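Local coordinates for protein serine protease pet (Escherichia coli, PDB 4OM9) that acts as a secreted serine protease enterotoxin of enteroaggregative Escherichia coli, an autotransporter passenger whose target inside host cells is probably alpha-fodrin, at residues A[261-266]-A[295-300]; A[317-322]-A[345-350]; A[324-329]-A[351-356]. All blocks are in the same frame, centred on the assembly; numbering follows the deposited sequence.

Contact 1 of 3, residues A[261-266]-A[295-300]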
# COMPACT_ATOMS: atom_id res chain seq x y z
N VAL A 261 -18.90 43.68 -3.21
CA VAL A 261 -20.03 43.95 -2.34
C VAL A 261 -19.56 43.97 -0.91
O VAL A 261 -19.21 42.94 -0.33
CB VAL A 261 -21.14 42.93 -2.50
CG1 VAL A 261 -22.36 43.39 -1.72
CG2 VAL A 261 -21.48 42.73 -3.97
N ASN A 262 -19.51 45.18 -0.35
CA ASN A 262 -19.11 45.37 1.03
C ASN A 262 -20.31 45.25 1.94
O ASN A 262 -21.10 46.20 2.09
CB ASN A 262 -18.43 46.72 1.20
CG ASN A 262 -17.11 46.79 0.48
OD1 ASN A 262 -16.18 46.05 0.80
ND2 ASN A 262 -17.03 47.67 -0.51
N ILE A 263 -20.44 44.08 2.56
CA ILE A 263 -21.57 43.80 3.42
C ILE A 263 -21.25 44.22 4.84
O ILE A 263 -22.11 44.76 5.54
CB ILE A 263 -21.95 42.32 3.36
CG1 ILE A 263 -22.20 41.89 1.92
CG2 ILE A 263 -23.19 42.04 4.22
CD1 ILE A 263 -22.80 40.51 1.81
N ASP A 264 -20.02 43.97 5.26
CA ASP A 264 -19.49 44.48 6.53
C ASP A 264 -20.40 44.16 7.72
O ASP A 264 -20.78 45.06 8.47
CB ASP A 264 -19.29 46.00 6.44
CG ASP A 264 -18.36 46.40 5.31
OD1 ASP A 264 -18.44 45.80 4.22
OD2 ASP A 264 -17.53 47.32 5.51
N ASN A 265 -20.76 42.89 7.87
CA ASN A 265 -21.62 42.41 8.95
C ASN A 265 -23.07 42.89 8.88
O ASN A 265 -23.87 42.58 9.76
CB ASN A 265 -21.05 42.80 10.32
CG ASN A 265 -19.89 41.92 10.73
OD1 ASN A 265 -19.61 40.90 10.10
ND2 ASN A 265 -19.21 42.31 11.81
N ASN A 266 -23.41 43.64 7.84
CA ASN A 266 -24.79 44.05 7.68
C ASN A 266 -25.55 43.02 6.86
O ASN A 266 -25.22 41.83 6.89
CB ASN A 266 -24.87 45.43 7.03
CG ASN A 266 -24.23 46.50 7.89
OD1 ASN A 266 -24.71 46.79 8.99
ND2 ASN A 266 -23.14 47.08 7.40
N LEU A 295 -20.13 38.39 -7.88
CA LEU A 295 -20.40 39.19 -6.70
C LEU A 295 -19.37 38.80 -5.67
O LEU A 295 -19.42 37.70 -5.10
CB LEU A 295 -21.82 38.97 -6.19
CG LEU A 295 -22.91 39.25 -7.22
CD1 LEU A 295 -24.33 39.18 -6.59
CD2 LEU A 295 -22.69 40.61 -7.87
N VAL A 296 -18.42 39.70 -5.43
CA VAL A 296 -17.31 39.44 -4.54
C VAL A 296 -17.62 40.07 -3.19
O VAL A 296 -17.45 41.28 -3.01
CB VAL A 296 -16.00 39.98 -5.11
CG1 VAL A 296 -14.83 39.61 -4.22
CG2 VAL A 296 -15.79 39.45 -6.51
N PHE A 297 -18.08 39.23 -2.26
CA PHE A 297 -18.56 39.67 -0.95
C PHE A 297 -17.43 39.83 0.04
O PHE A 297 -16.52 39.03 0.07
CB PHE A 297 -19.58 38.67 -0.41
CG PHE A 297 -20.79 38.49 -1.28
CD1 PHE A 297 -21.72 39.51 -1.41
CD2 PHE A 297 -20.99 37.31 -1.98
CE1 PHE A 297 -22.84 39.36 -2.21
CE2 PHE A 297 -22.10 37.15 -2.78
CZ PHE A 297 -23.03 38.18 -2.90
N SER A 298 -17.51 40.86 0.88
CA SER A 298 -16.48 41.07 1.88
C SER A 298 -17.07 41.62 3.17
O SER A 298 -18.14 42.22 3.16
CB SER A 298 -15.39 42.01 1.36
OG SER A 298 -15.96 43.22 0.90
N GLY A 299 -16.38 41.38 4.28
CA GLY A 299 -16.77 41.92 5.57
C GLY A 299 -17.66 41.00 6.40
O GLY A 299 -17.90 41.28 7.58
N GLY A 300 -18.13 39.92 5.81
CA GLY A 300 -19.07 39.03 6.47
C GLY A 300 -20.48 39.61 6.39
O GLY A 300 -20.69 40.66 5.77

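Contact 2 of 3, residues A[317-322]-A[345-350]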
# COMPACT_ATOMS: atom_id res chain seq x y z
N ILE A 317 -18.34 34.91 -4.72
CA ILE A 317 -16.98 34.81 -4.24
C ILE A 317 -16.91 35.47 -2.88
O ILE A 317 -17.35 36.60 -2.72
CB ILE A 317 -15.97 35.47 -5.20
CG1 ILE A 317 -15.95 34.73 -6.54
CG2 ILE A 317 -14.58 35.55 -4.57
CD1 ILE A 317 -14.88 35.30 -7.57
N PHE A 318 -16.35 34.76 -1.91
CA PHE A 318 -16.29 35.23 -0.53
C PHE A 318 -14.86 35.43 -0.10
O PHE A 318 -13.99 34.66 -0.50
CB PHE A 318 -16.98 34.24 0.41
CG PHE A 318 -18.45 34.12 0.19
CD1 PHE A 318 -18.95 33.24 -0.75
CD2 PHE A 318 -19.33 34.90 0.92
CE1 PHE A 318 -20.31 33.15 -0.95
CE2 PHE A 318 -20.68 34.81 0.73
CZ PHE A 318 -21.17 33.94 -0.21
N ASP A 319 -14.62 36.45 0.72
CA ASP A 319 -13.27 36.73 1.21
C ASP A 319 -12.89 35.76 2.32
O ASP A 319 -13.57 34.75 2.52
CB ASP A 319 -13.16 38.18 1.69
CG ASP A 319 -14.08 38.48 2.85
OD1 ASP A 319 -15.00 37.68 3.10
OD2 ASP A 319 -13.89 39.52 3.51
N GLU A 320 -11.82 36.06 3.04
CA GLU A 320 -11.26 35.13 4.03
C GLU A 320 -11.66 35.44 5.46
O GLU A 320 -11.98 36.58 5.79
CB GLU A 320 -9.73 35.13 3.92
CG GLU A 320 -9.21 34.77 2.54
CD GLU A 320 -7.70 34.87 2.44
OE1 GLU A 320 -7.11 35.73 3.13
OE2 GLU A 320 -7.10 34.09 1.67
N ASN A 321 -11.66 34.41 6.31
CA ASN A 321 -11.87 34.56 7.75
C ASN A 321 -13.18 35.27 8.15
O ASN A 321 -13.21 35.99 9.15
CB ASN A 321 -10.69 35.31 8.40
CG ASN A 321 -9.34 34.64 8.14
OD1 ASN A 321 -9.17 33.44 8.36
ND2 ASN A 321 -8.38 35.43 7.65
N LYS A 322 -14.25 35.07 7.39
CA LYS A 322 -15.52 35.70 7.74
C LYS A 322 -16.71 34.73 7.72
O LYS A 322 -16.68 33.71 7.04
CB LYS A 322 -15.81 36.88 6.80
CG LYS A 322 -14.70 37.91 6.72
CD LYS A 322 -14.59 38.73 7.99
CE LYS A 322 -13.42 39.70 7.88
NZ LYS A 322 -13.51 40.85 8.84
N LYS A 345 -10.33 31.07 2.33
CA LYS A 345 -9.76 30.39 3.50
C LYS A 345 -10.28 30.98 4.82
O LYS A 345 -10.31 32.19 5.00
CB LYS A 345 -8.23 30.47 3.43
CG LYS A 345 -7.50 29.98 4.66
CD LYS A 345 -6.00 30.17 4.54
CE LYS A 345 -5.33 28.96 3.92
NZ LYS A 345 -5.17 27.84 4.90
N GLY A 346 -10.69 30.10 5.74
CA GLY A 346 -11.09 30.52 7.08
C GLY A 346 -12.50 31.10 7.19
O GLY A 346 -12.90 31.59 8.25
N SER A 347 -13.24 31.04 6.09
CA SER A 347 -14.61 31.53 6.06
C SER A 347 -15.62 30.41 6.06
O SER A 347 -15.37 29.31 5.56
CB SER A 347 -14.83 32.42 4.83
OG SER A 347 -14.40 33.75 5.08
N THR A 348 -16.79 30.69 6.62
CA THR A 348 -17.92 29.78 6.54
C THR A 348 -19.17 30.47 5.99
O THR A 348 -19.57 31.54 6.47
CB THR A 348 -18.24 29.17 7.92
OG1 THR A 348 -17.16 28.34 8.35
CG2 THR A 348 -19.52 28.34 7.85
N VAL A 349 -19.77 29.85 4.98
CA VAL A 349 -21.02 30.32 4.41
C VAL A 349 -22.20 29.39 4.75
O VAL A 349 -22.30 28.28 4.21
CB VAL A 349 -20.92 30.44 2.89
CG1 VAL A 349 -22.23 30.94 2.34
CG2 VAL A 349 -19.77 31.36 2.50
N ASP A 350 -23.09 29.84 5.63
CA ASP A 350 -24.29 29.06 5.93
C ASP A 350 -25.25 29.17 4.75
O ASP A 350 -25.77 30.24 4.43
CB ASP A 350 -24.95 29.52 7.23
CG ASP A 350 -24.15 29.11 8.45
OD1 ASP A 350 -23.28 28.22 8.33
OD2 ASP A 350 -24.37 29.68 9.52
O HOH W 1 -8.18 31.73 0.33

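Contact 3 of 3, residues A[324-329]-A[351-356]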
# COMPACT_ATOMS: atom_id res chain seq x y z
N TYR A 324 -20.74 34.15 6.82
CA TYR A 324 -21.83 34.59 5.96
C TYR A 324 -23.05 33.69 6.07
O TYR A 324 -22.92 32.48 6.27
CB TYR A 324 -21.40 34.62 4.49
CG TYR A 324 -20.36 35.66 4.16
CD1 TYR A 324 -19.00 35.38 4.28
CD2 TYR A 324 -20.74 36.92 3.70
CE1 TYR A 324 -18.05 36.33 3.95
CE2 TYR A 324 -19.80 37.87 3.37
CZ TYR A 324 -18.45 37.58 3.50
OH TYR A 324 -17.52 38.53 3.19
N THR A 325 -24.23 34.26 5.91
CA THR A 325 -25.44 33.47 5.78
C THR A 325 -26.14 33.86 4.48
O THR A 325 -26.11 35.03 4.08
CB THR A 325 -26.38 33.64 6.98
OG1 THR A 325 -25.72 33.17 8.17
CG2 THR A 325 -27.65 32.84 6.80
N VAL A 326 -26.72 32.88 3.79
CA VAL A 326 -27.51 33.11 2.60
C VAL A 326 -28.91 32.59 2.86
O VAL A 326 -29.12 31.38 3.03
CB VAL A 326 -26.93 32.42 1.37
CG1 VAL A 326 -27.81 32.67 0.16
CG2 VAL A 326 -25.47 32.87 1.11
N SER A 327 -29.87 33.50 2.90
CA SER A 327 -31.23 33.16 3.31
C SER A 327 -32.26 33.65 2.32
O SER A 327 -32.02 34.58 1.55
CB SER A 327 -31.54 33.77 4.68
OG SER A 327 -30.66 33.28 5.68
N ALA A 328 -33.42 33.00 2.35
CA ALA A 328 -34.61 33.49 1.66
C ALA A 328 -35.41 34.40 2.56
O ALA A 328 -35.67 34.09 3.72
CB ALA A 328 -35.47 32.35 1.19
N GLU A 329 -35.81 35.53 2.00
CA GLU A 329 -36.72 36.44 2.66
C GLU A 329 -38.03 35.72 2.98
O GLU A 329 -38.53 34.96 2.16
CB GLU A 329 -36.97 37.63 1.75
CG GLU A 329 -37.53 38.87 2.38
CD GLU A 329 -37.67 39.98 1.34
OE1 GLU A 329 -36.90 40.96 1.40
OE2 GLU A 329 -38.53 39.85 0.44
N TRP A 351 -25.44 28.05 4.09
CA TRP A 351 -26.13 28.04 2.83
C TRP A 351 -27.55 27.58 3.11
O TRP A 351 -27.82 26.38 3.17
CB TRP A 351 -25.41 27.13 1.82
CG TRP A 351 -26.05 27.07 0.47
CD1 TRP A 351 -26.86 26.07 0.00
CD2 TRP A 351 -25.96 28.06 -0.58
NE1 TRP A 351 -27.28 26.38 -1.28
CE2 TRP A 351 -26.75 27.58 -1.65
CE3 TRP A 351 -25.32 29.29 -0.70
CZ2 TRP A 351 -26.89 28.30 -2.85
CZ3 TRP A 351 -25.46 30.00 -1.89
CH2 TRP A 351 -26.24 29.51 -2.95
N ASN A 352 -28.45 28.54 3.32
CA ASN A 352 -29.83 28.19 3.65
C ASN A 352 -30.80 28.61 2.56
O ASN A 352 -31.83 29.19 2.83
CB ASN A 352 -30.27 28.81 4.99
CG ASN A 352 -31.54 28.17 5.54
OD1 ASN A 352 -32.04 27.20 4.97
ND2 ASN A 352 -32.08 28.71 6.62
N ILE A 353 -30.44 28.30 1.33
CA ILE A 353 -31.37 28.34 0.20
C ILE A 353 -31.04 27.09 -0.57
O ILE A 353 -30.12 26.35 -0.20
CB ILE A 353 -31.18 29.58 -0.72
CG1 ILE A 353 -29.75 29.56 -1.31
CG2 ILE A 353 -31.43 30.86 0.01
CD1 ILE A 353 -29.42 30.71 -2.28
N LYS A 354 -31.76 26.88 -1.67
CA LYS A 354 -31.42 25.83 -2.62
C LYS A 354 -30.58 26.37 -3.76
O LYS A 354 -30.84 27.46 -4.28
CB LYS A 354 -32.70 25.18 -3.17
CG LYS A 354 -33.49 24.39 -2.14
CD LYS A 354 -34.54 23.56 -2.84
CE LYS A 354 -35.38 22.75 -1.86
NZ LYS A 354 -35.21 23.19 -0.43
N TYR A 355 -29.56 25.61 -4.15
CA TYR A 355 -28.94 25.87 -5.44
C TYR A 355 -29.96 25.34 -6.44
O TYR A 355 -30.66 24.35 -6.16
CB TYR A 355 -27.55 25.20 -5.60
CG TYR A 355 -26.85 25.71 -6.83
CD1 TYR A 355 -26.14 26.91 -6.80
CD2 TYR A 355 -26.96 25.05 -8.04
CE1 TYR A 355 -25.55 27.42 -7.95
CE2 TYR A 355 -26.39 25.53 -9.18
CZ TYR A 355 -25.68 26.72 -9.14
OH TYR A 355 -25.11 27.19 -10.29
N ALA A 356 -30.08 26.01 -7.58
CA ALA A 356 -30.98 25.61 -8.66
C ALA A 356 -30.88 24.12 -8.99
O ALA A 356 -29.82 23.51 -8.85
CB ALA A 356 -30.70 26.45 -9.91
O HOH W 2 -34.64 30.09 3.77

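Contact 1 of 3, residues A[261-266]-A[295-300]
Parallel strand pairing that runs on into a turn joins 261-266 to 295-300, at the outermost strand of a beta-helix face. Val261 N donates to Val296 O over 2.8 Å with an almost straight N-H (177°), and Val261 O takes Ser298 N. Beyond the strand, Ser298 O receives Ile263 N at 3.0 Å and, more weakly, Asp264 N. On the inward face Val261 and Phe297 lie side by side, with Val261 CB 3.6 Å from Phe297 CD1. Ile263 reaches the same ring atom with its tip, CD1 to Phe297 CD1 3.5 Å, because CG1 sits beside its own backbone N (chi1 -55°) and the chain then extends. Such inward aliphatic and aromatic residues fill the core of a right-handed parallel beta-helix, the stalk of autotransporter passengers; here Phe297 also meets Phe316 and Phe318 of the next coil. On the other face small polar groups suit the partly open surface, Ser298 OG lying 2.8 Å from Asn262 OD1. A type I' turn from Ile263 to Asn266 carries the chain from edge strand 258-262 into strand 267-271, and Asn265 N donates to Gly300 O at 3.1 Å. Gly299, at a positive phi (92°) readily held by glycine, packs closely against Asp264.

Contact 2 of 3, residues A[317-322]-A[345-350]
Ser347 OG reaches into the bend made by 319-322 and is gripped there by backbone. Lys322 N donates to it at 2.7 Å with a nearly straight N-H (165°), and Asp319 O lies 2.9 Å from the same OG as a possible acceptor for the hydroxyl proton. The torsion that sets OG beside the serine's own N (chi1 -83°) directs it into this bend, where a short hydroxyl can both accept and donate. On one flank Asn321 N bonds to Lys345 O at 2.9 Å; on the other Thr348 N bonds to Lys322 O, where the pairing of strands 323-328 and 348-352 begins. Asn321 takes up a left-handed backbone conformation, which asparagine tolerates well, and Gly346 passes close to its side chain. Farther out, a water links Glu320 OE2 to Lys345 N. Inside the coil Val349 CG2 stands over the centre of the Phe318 ring, 3.7 Å from its centroid and 4° off the normal, a CH-pi contact. These are corners of successive beta-helix coils, where the chain leaves one face for the next. Polar backbone groups that the corner withdraws from regular strand pairing are thus partly met by one serine, while the interior beside it stays apolar.

Contact 3 of 3, residues A[324-329]-A[351-356]
The strands of 324-329 and 351-356 run parallel with Val326 abreast of Trp351, and Asn352 N donates to Val326 O at 2.9 Å, bent at the hydrogen (138°). Val326 splits its two methyls between different partners: CG2 lies 4.0 Å from Trp351 CE3, the valine and indole pointing the same way, while CG1 meets Ile353 CD1 at 3.5 Å. A beta-branched valine suits this place, since it favours the extended backbone and offers one methyl to each of two neighbours. Inward-facing side chains of adjacent coils, packing on one another, fill the interior of a right-handed beta-helix, and Phe336 adds to this cluster from a neighbouring strand. Ile353 places CG1 in the cramped site between its own N and carbonyl carbon (chi1 60°), which brings that carbon over one face of the Trp351 ring, 3.5 Å above its plane. The other branch, CG2, touches the backbone at Ala328 N, 3.7 Å away. Trp351 NE1 is satisfied by Gln375 OE1, which also accepts Tyr355 N. Beyond Asn352 N a water bridges the strands: it donates to Asn352 O at 3.1 Å and weakly accepts from Ala328 N. Asn352 OD1 accepts a hydrogen bond from Gln373 NE2.

How the contacts relate
All three contacts join successive coils near the N-terminal end of the beta-helix, each mixing buried apolar packing with a more open polar side. Contacts 1 and 2 belong to neighbouring strands of one face, 294-298 and 316-318, whereas contacts 2 and 3 share strand 348-352, which contact 2 enters from the corner and contact 3 leaves. Contact 3 is the most apolar, with no exposed residue among those touching; contact 2 is the most exposed, relying on serine and backbone at a turn beside a buried Phe318-Val349 pair; contact 1 combines a regular ladder with a tight turn. Tyr324 links them: its hydroxyl bonds to Asp319 OD1 and Gly300 N, and its ring meets Phe318 edge-to-face.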